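Local coordinates for RegF protein (Neisseria gonorrhoeae, PDB 4HOJ), which binds glutathione and calcium ions and is a glutathione-transferase homologue also named stringent starvation protein A, at residues E102-L110 against A123-L134. Residues are numbered along the deposited sequence; the frame is centred on the assembly and turned at random.
Sequences ELFNHVQVL and AREAIGNGLTML
His-106 lies flat against Ala-126. The methyl CB of Ala-126 sits over the centre of the imidazole, 3.5 Å from the ring centroid and 15° off its normal, a CH-pi contact. The opposite face carries Asn-105 ND2, offset toward the rim. With CG anti to the carbonyl carbon, chi1 carries the His-106 ring toward helix 123-134, and chi2 (-67°) turns its face to Ala-126 CB.

One turn earlier on the same helix, Ala-123 puts its CB 3.5 Å from His-106 O. This methyl also touches Val-109 CB and Leu-110 CD2. Ile-127 runs its CG1 branch between the helices: CG1 is 3.5 Å from His-106 CB. Its end, CD1, meets Leu-110 CD1 tip to tip at 3.8 Å. CD1 also touches Val-107 CG2, the two side chains crossing at about a right angle. At the other end, Leu-103 CD1 packs on Leu-131 CD2 at 3.9 Å and reaches Leu-134 CD1. Leu-103 CD2 faces the CA of Gly-130, where the missing side chain gives the leucine room.

Helices 104-110 and 123-134 run roughly antiparallel, at 148°, with axes 8.9 Å apart. Leu-159 of helix 151-161 touches both Val-107 and Ile-127. Val-107 also packs on Pro-13 and Phe-14, two residues of the glutathione pocket. Arg-124 sends NH2 across Leu-110 CD2, while its NE donates a hydrogen bond to Tyr-166 O, and the side chain lies close to that of Asp-167, a calcium ligand.

No hydrogen bond joins the two segments. Across this helix pair of the all-helical C-terminal GST domain the contact is apolar packing plus one CH-pi contact, so its fit rests on shape; just beyond, Gln-120 NE2 of helix 117-134 hydrogen-bonds Val-109 O.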
ATOM      1  N   GLU A 102       5.229   6.183   8.003  1.00 11.07           N
ATOM      2  CA  GLU A 102       5.728   7.181   8.978  1.00 11.66           C
ATOM      3  C   GLU A 102       5.470   6.808  10.428  1.00 11.37           C
ATOM      4  O   GLU A 102       6.058   7.436  11.336  1.00 12.95           O
ATOM      5  CB  GLU A 102       5.079   8.543   8.698  1.00 12.09           C
ATOM      6  CG  GLU A 102       5.329   9.036   7.289  1.00 14.26           C
ATOM      7  CD  GLU A 102       4.489  10.237   6.925  1.00 23.09           C
ATOM      8  OE1 GLU A 102       3.914  10.873   7.821  1.00 29.67           O
ATOM      9  OE2 GLU A 102       4.378  10.508   5.708  1.00 23.04           O
ATOM     10  N   LEU A 103       4.598   5.851  10.690  1.00 10.63           N
ATOM     11  CA  LEU A 103       4.326   5.392  12.077  1.00 10.62           C
ATOM     12  C   LEU A 103       4.621   3.922  12.233  1.00 10.48           C
ATOM     13  O   LEU A 103       5.358   3.518  13.137  1.00 11.07           O
ATOM     14  CB  LEU A 103       2.875   5.664  12.461  1.00 10.96           C
ATOM     15  CG  LEU A 103       2.468   7.122  12.648  1.00 12.07           C
ATOM     16  CD1 LEU A 103       0.963   7.169  12.881  1.00 12.48           C
ATOM     17  CD2 LEU A 103       3.221   7.778  13.838  1.00 17.60           C
ATOM     18  N   PHE A 104       4.073   3.100  11.352  1.00 10.14           N
ATOM     19  CA  PHE A 104       4.157   1.649  11.549  1.00 10.37           C
ATOM     20  C   PHE A 104       5.504   1.082  11.163  1.00 10.92           C
ATOM     21  O   PHE A 104       5.839  -0.036  11.563  1.00 11.46           O
ATOM     22  CB  PHE A 104       2.932   0.911  10.962  1.00 10.24           C
ATOM     23  CG  PHE A 104       1.715   1.104  11.819  1.00 10.17           C
ATOM     24  CD1 PHE A 104       0.902   2.233  11.663  1.00  9.82           C
ATOM     25  CD2 PHE A 104       1.416   0.221  12.858  1.00 10.75           C
ATOM     26  CE1 PHE A 104      -0.158   2.458  12.474  1.00 10.07           C
ATOM     27  CE2 PHE A 104       0.304   0.400  13.685  1.00 11.03           C
ATOM     28  CZ  PHE A 104      -0.485   1.550  13.491  1.00 10.69           C
ATOM     29  N   ASN A 105       6.283   1.840  10.402  1.00 11.08           N
ATOM     30  CA  ASN A 105       7.693   1.441  10.200  1.00 11.94           C
ATOM     31  C   ASN A 105       8.417   1.451  11.548  1.00 12.31           C
ATOM     32  O   ASN A 105       9.179   0.548  11.871  1.00 14.45           O
ATOM     33  CB  ASN A 105       8.351   2.386   9.207  1.00 12.35           C
ATOM     34  CG  ASN A 105       8.291   3.835   9.652  1.00 12.24           C
ATOM     35  OD1 ASN A 105       7.276   4.323  10.164  1.00 11.60           O
ATOM     36  ND2 ASN A 105       9.436   4.565   9.460  1.00 14.93           N
ATOM     37  N   HIS A 106       8.131   2.450  12.371  1.00 12.06           N
ATOM     38  CA  HIS A 106       8.730   2.515  13.719  1.00 12.61           C
ATOM     39  C   HIS A 106       8.183   1.433  14.628  1.00 12.58           C
ATOM     40  O   HIS A 106       8.943   0.869  15.440  1.00 13.38           O
ATOM     41  CB  HIS A 106       8.499   3.902  14.345  1.00 13.02           C
ATOM     42  CG  HIS A 106       9.068   5.013  13.509  1.00 13.22           C
ATOM     43  ND1 HIS A 106      10.425   5.179  13.318  1.00 17.43           N
ATOM     44  CD2 HIS A 106       8.448   6.005  12.818  1.00 15.15           C
ATOM     45  CE1 HIS A 106      10.613   6.206  12.500  1.00 17.41           C
ATOM     46  NE2 HIS A 106       9.438   6.732  12.192  1.00 17.47           N
ATOM     47  N   VAL A 107       6.886   1.125  14.490  1.00 12.00           N
ATOM     48  CA  VAL A 107       6.289   0.011  15.249  1.00 12.32           C
ATOM     49  C   VAL A 107       7.040  -1.282  14.930  1.00 13.04           C
ATOM     50  O   VAL A 107       7.343  -2.049  15.833  1.00 13.84           O
ATOM     51  CB  VAL A 107       4.798  -0.109  14.895  1.00 11.85           C
ATOM     52  CG1 VAL A 107       4.208  -1.464  15.446  1.00 12.61           C
ATOM     53  CG2 VAL A 107       4.070   1.111  15.436  1.00 11.56           C
ATOM     54  N   GLN A 108       7.373  -1.521  13.657  1.00 13.02           N
ATOM     55  CA  GLN A 108       8.122  -2.749  13.365  1.00 14.11           C
ATOM     56  C   GLN A 108       9.467  -2.827  14.056  1.00 14.94           C
ATOM     57  O   GLN A 108       9.922  -3.926  14.415  1.00 16.08           O
ATOM     58  CB  GLN A 108       8.299  -2.924  11.839  1.00 14.51           C
ATOM     59  CG  GLN A 108       6.932  -3.184  11.145  1.00 15.82           C
ATOM     60  CD  GLN A 108       7.039  -3.323   9.633  1.00 20.26           C
ATOM     61  OE1 GLN A 108       7.725  -4.224   9.138  1.00 27.97           O
ATOM     62  NE2 GLN A 108       6.437  -2.397   8.902  1.00 33.57           N
ATOM     63  N   VAL A 109      10.128  -1.671  14.193  1.00 14.66           N
ATOM     64  CA  VAL A 109      11.403  -1.626  14.926  1.00 15.62           C
ATOM     65  C   VAL A 109      11.210  -1.982  16.413  1.00 15.97           C
ATOM     66  O   VAL A 109      11.951  -2.770  16.969  1.00 17.32           O
ATOM     67  CB  VAL A 109      12.095  -0.243  14.800  1.00 15.59           C
ATOM     68  CG1 VAL A 109      13.391  -0.220  15.634  1.00 18.50           C
ATOM     69  CG2 VAL A 109      12.428   0.100  13.340  1.00 17.10           C
ATOM     70  N   LEU A 110      10.161  -1.443  17.041  1.00 15.26           N
ATOM     71  CA  LEU A 110       9.873  -1.733  18.438  1.00 15.82           C
ATOM     72  C   LEU A 110       9.496  -3.180  18.593  1.00 16.74           C
ATOM     73  O   LEU A 110       9.698  -3.742  19.665  1.00 18.53           O
ATOM     74  CB  LEU A 110       8.719  -0.849  18.923  1.00 15.17           C
ATOM     75  CG  LEU A 110       9.069   0.639  18.992  1.00 16.30           C
ATOM     76  CD1 LEU A 110       7.990   1.402  19.701  1.00 18.18           C
ATOM     77  CD2 LEU A 110      10.387   0.812  19.748  1.00 25.00           C
ATOM     78  N   ALA A 123      12.872   5.010  17.321  1.00 23.94           N
ATOM     79  CA  ALA A 123      11.507   4.667  16.897  1.00 21.66           C
ATOM     80  C   ALA A 123      10.448   5.171  17.857  1.00 20.19           C
ATOM     81  O   ALA A 123       9.414   5.679  17.437  1.00 19.09           O
ATOM     82  CB  ALA A 123      11.353   3.150  16.666  1.00 20.81           C
ATOM     83  N   ARG A 124      10.681   4.980  19.156  1.00 20.38           N
ATOM     84  CA  ARG A 124       9.764   5.417  20.188  1.00 19.80           C
ATOM     85  C   ARG A 124       9.608   6.938  20.125  1.00 20.49           C
ATOM     86  O   ARG A 124       8.477   7.459  20.182  1.00 19.46           O
ATOM     87  CB  ARG A 124      10.366   4.960  21.520  1.00 23.82           C
ATOM     88  CG  ARG A 124       9.606   5.225  22.790  1.00 28.99           C
ATOM     89  CD  ARG A 124      10.330   4.521  23.948  1.00 21.60           C
ATOM     90  NE  ARG A 124      10.482   3.070  23.739  1.00 23.96           N
ATOM     91  CZ  ARG A 124      11.641   2.415  23.629  1.00 26.17           C
ATOM     92  NH1 ARG A 124      12.803   3.046  23.711  1.00 24.76           N
ATOM     93  NH2 ARG A 124      11.637   1.098  23.435  1.00 31.52           N
ATOM     94  N   GLU A 125      10.719   7.639  19.967  1.00 22.79           N
ATOM     95  CA  GLU A 125      10.685   9.075  19.837  1.00 24.46           C
ATOM     96  C   GLU A 125       9.886   9.506  18.624  1.00 23.78           C
ATOM     97  O   GLU A 125       9.059  10.426  18.694  1.00 23.95           O
ATOM     98  CB  GLU A 125      12.120   9.552  19.678  1.00 27.29           C
ATOM     99  CG  GLU A 125      12.281  11.047  19.544  1.00 40.61           C
ATOM    100  CD  GLU A 125      12.467  11.709  20.893  1.00 47.68           C
ATOM    101  OE1 GLU A 125      12.011  11.114  21.902  1.00 49.31           O
ATOM    102  OE2 GLU A 125      13.075  12.802  20.946  1.00 53.68           O
ATOM    103  N   ALA A 126      10.133   8.847  17.496  1.00 23.34           N
ATOM    104  CA  ALA A 126       9.440   9.239  16.261  1.00 23.09           C
ATOM    105  C   ALA A 126       7.949   9.001  16.322  1.00 20.62           C
ATOM    106  O   ALA A 126       7.171   9.767  15.793  1.00 20.75           O
ATOM    107  CB  ALA A 126      10.060   8.545  15.041  1.00 23.57           C
ATOM    108  N   ILE A 127       7.541   7.951  17.014  1.00 18.64           N
ATOM    109  CA  ILE A 127       6.110   7.702  17.145  1.00 16.47           C
ATOM    110  C   ILE A 127       5.461   8.770  18.010  1.00 17.69           C
ATOM    111  O   ILE A 127       4.419   9.290  17.627  1.00 16.26           O
ATOM    112  CB  ILE A 127       5.841   6.302  17.740  1.00 15.09           C
ATOM    113  CG1 ILE A 127       6.262   5.217  16.729  1.00 16.03           C
ATOM    114  CG2 ILE A 127       4.366   6.180  18.202  1.00 15.39           C
ATOM    115  CD1 ILE A 127       6.282   3.793  17.334  1.00 16.69           C
ATOM    116  N   GLY A 128       6.101   9.150  19.117  1.00 18.18           N
ATOM    117  CA  GLY A 128       5.514  10.180  19.951  1.00 19.05           C
ATOM    118  C   GLY A 128       5.403  11.488  19.197  1.00 21.09           C
ATOM    119  O   GLY A 128       4.405  12.189  19.302  1.00 21.16           O
ATOM    120  N   ASN A 129       6.428  11.826  18.437  1.00 22.70           N
ATOM    121  CA  ASN A 129       6.430  13.093  17.717  1.00 25.11           C
ATOM    122  C   ASN A 129       5.362  13.090  16.622  1.00 23.85           C
ATOM    123  O   ASN A 129       4.633  14.087  16.435  1.00 25.04           O
ATOM    124  CB  ASN A 129       7.807  13.336  17.139  1.00 27.52           C
ATOM    125  CG  ASN A 129       8.821  13.715  18.201  1.00 41.00           C
ATOM    126  OD1 ASN A 129       8.472  14.308  19.234  1.00 46.53           O
ATOM    127  ND2 ASN A 129      10.084  13.362  17.965  1.00 41.21           N
ATOM    128  N   GLY A 130       5.291  11.985  15.887  1.00 21.83           N
ATOM    129  CA  GLY A 130       4.321  11.813  14.818  1.00 21.38           C
ATOM    130  C   GLY A 130       2.887  11.876  15.294  1.00 20.19           C
ATOM    131  O   GLY A 130       2.047  12.557  14.674  1.00 22.88           O
ATOM    132  N   LEU A 131       2.586  11.171  16.372  1.00 17.35           N
ATOM    133  CA  LEU A 131       1.239  11.171  16.915  1.00 19.30           C
ATOM    134  C   LEU A 131       0.892  12.549  17.460  1.00 23.14           C
ATOM    135  O   LEU A 131      -0.258  12.978  17.330  1.00 22.81           O
ATOM    136  CB  LEU A 131       1.088  10.099  18.003  1.00 17.12           C
ATOM    137  CG  LEU A 131       1.109   8.665  17.447  1.00 16.31           C
ATOM    138  CD1 LEU A 131       1.068   7.624  18.577  1.00 16.74           C
ATOM    139  CD2 LEU A 131       0.008   8.354  16.454  1.00 16.05           C
ATOM    140  N   THR A 132       1.859  13.232  18.080  1.00 19.96           N
ATOM    141  CA  THR A 132       1.613  14.562  18.633  1.00 22.57           C
ATOM    142  C   THR A 132       1.226  15.492  17.494  1.00 29.08           C
ATOM    143  O   THR A 132       0.313  16.304  17.626  1.00 29.57           O
ATOM    144  CB  THR A 132       2.822  15.095  19.442  1.00 25.23           C
ATOM    145  OG1 THR A 132       3.047  14.208  20.551  1.00 27.16           O
ATOM    146  CG2 THR A 132       2.539  16.503  19.970  1.00 28.56           C
ATOM    147  N   MET A 133       1.888  15.359  16.355  1.00 27.04           N
ATOM    148  CA  MET A 133       1.606  16.293  15.286  1.00 31.63           C
ATOM    149  C   MET A 133       0.272  16.002  14.630  1.00 27.98           C
ATOM    150  O   MET A 133      -0.393  16.928  14.158  1.00 35.16           O
ATOM    151  CB  MET A 133       2.736  16.336  14.261  1.00 34.46           C
ATOM    152  CG  MET A 133       4.039  16.804  14.875  1.00 43.07           C
ATOM    153  SD  MET A 133       5.401  16.628  13.724  1.00 65.34           S
ATOM    154  CE  MET A 133       4.652  17.307  12.255  1.00 47.33           C
ATOM    155  N   LEU A 134      -0.097  14.725  14.605  1.00 26.53           N
ATOM    156  CA  LEU A 134      -1.367  14.287  14.053  1.00 21.39           C
ATOM    157  C   LEU A 134      -2.564  14.621  14.938  1.00 23.51           C
ATOM    158  O   LEU A 134      -3.676  14.695  14.457  1.00 25.56           O
ATOM    159  CB  LEU A 134      -1.313  12.791  13.725  1.00 30.69           C
ATOM    160  CG  LEU A 134      -0.351  12.551  12.556  1.00 39.98           C
ATOM    161  CD1 LEU A 134      -0.081  11.074  12.400  1.00 42.06           C
ATOM    162  CD2 LEU A 134      -0.880  13.165  11.243  1.00 42.79           C
TER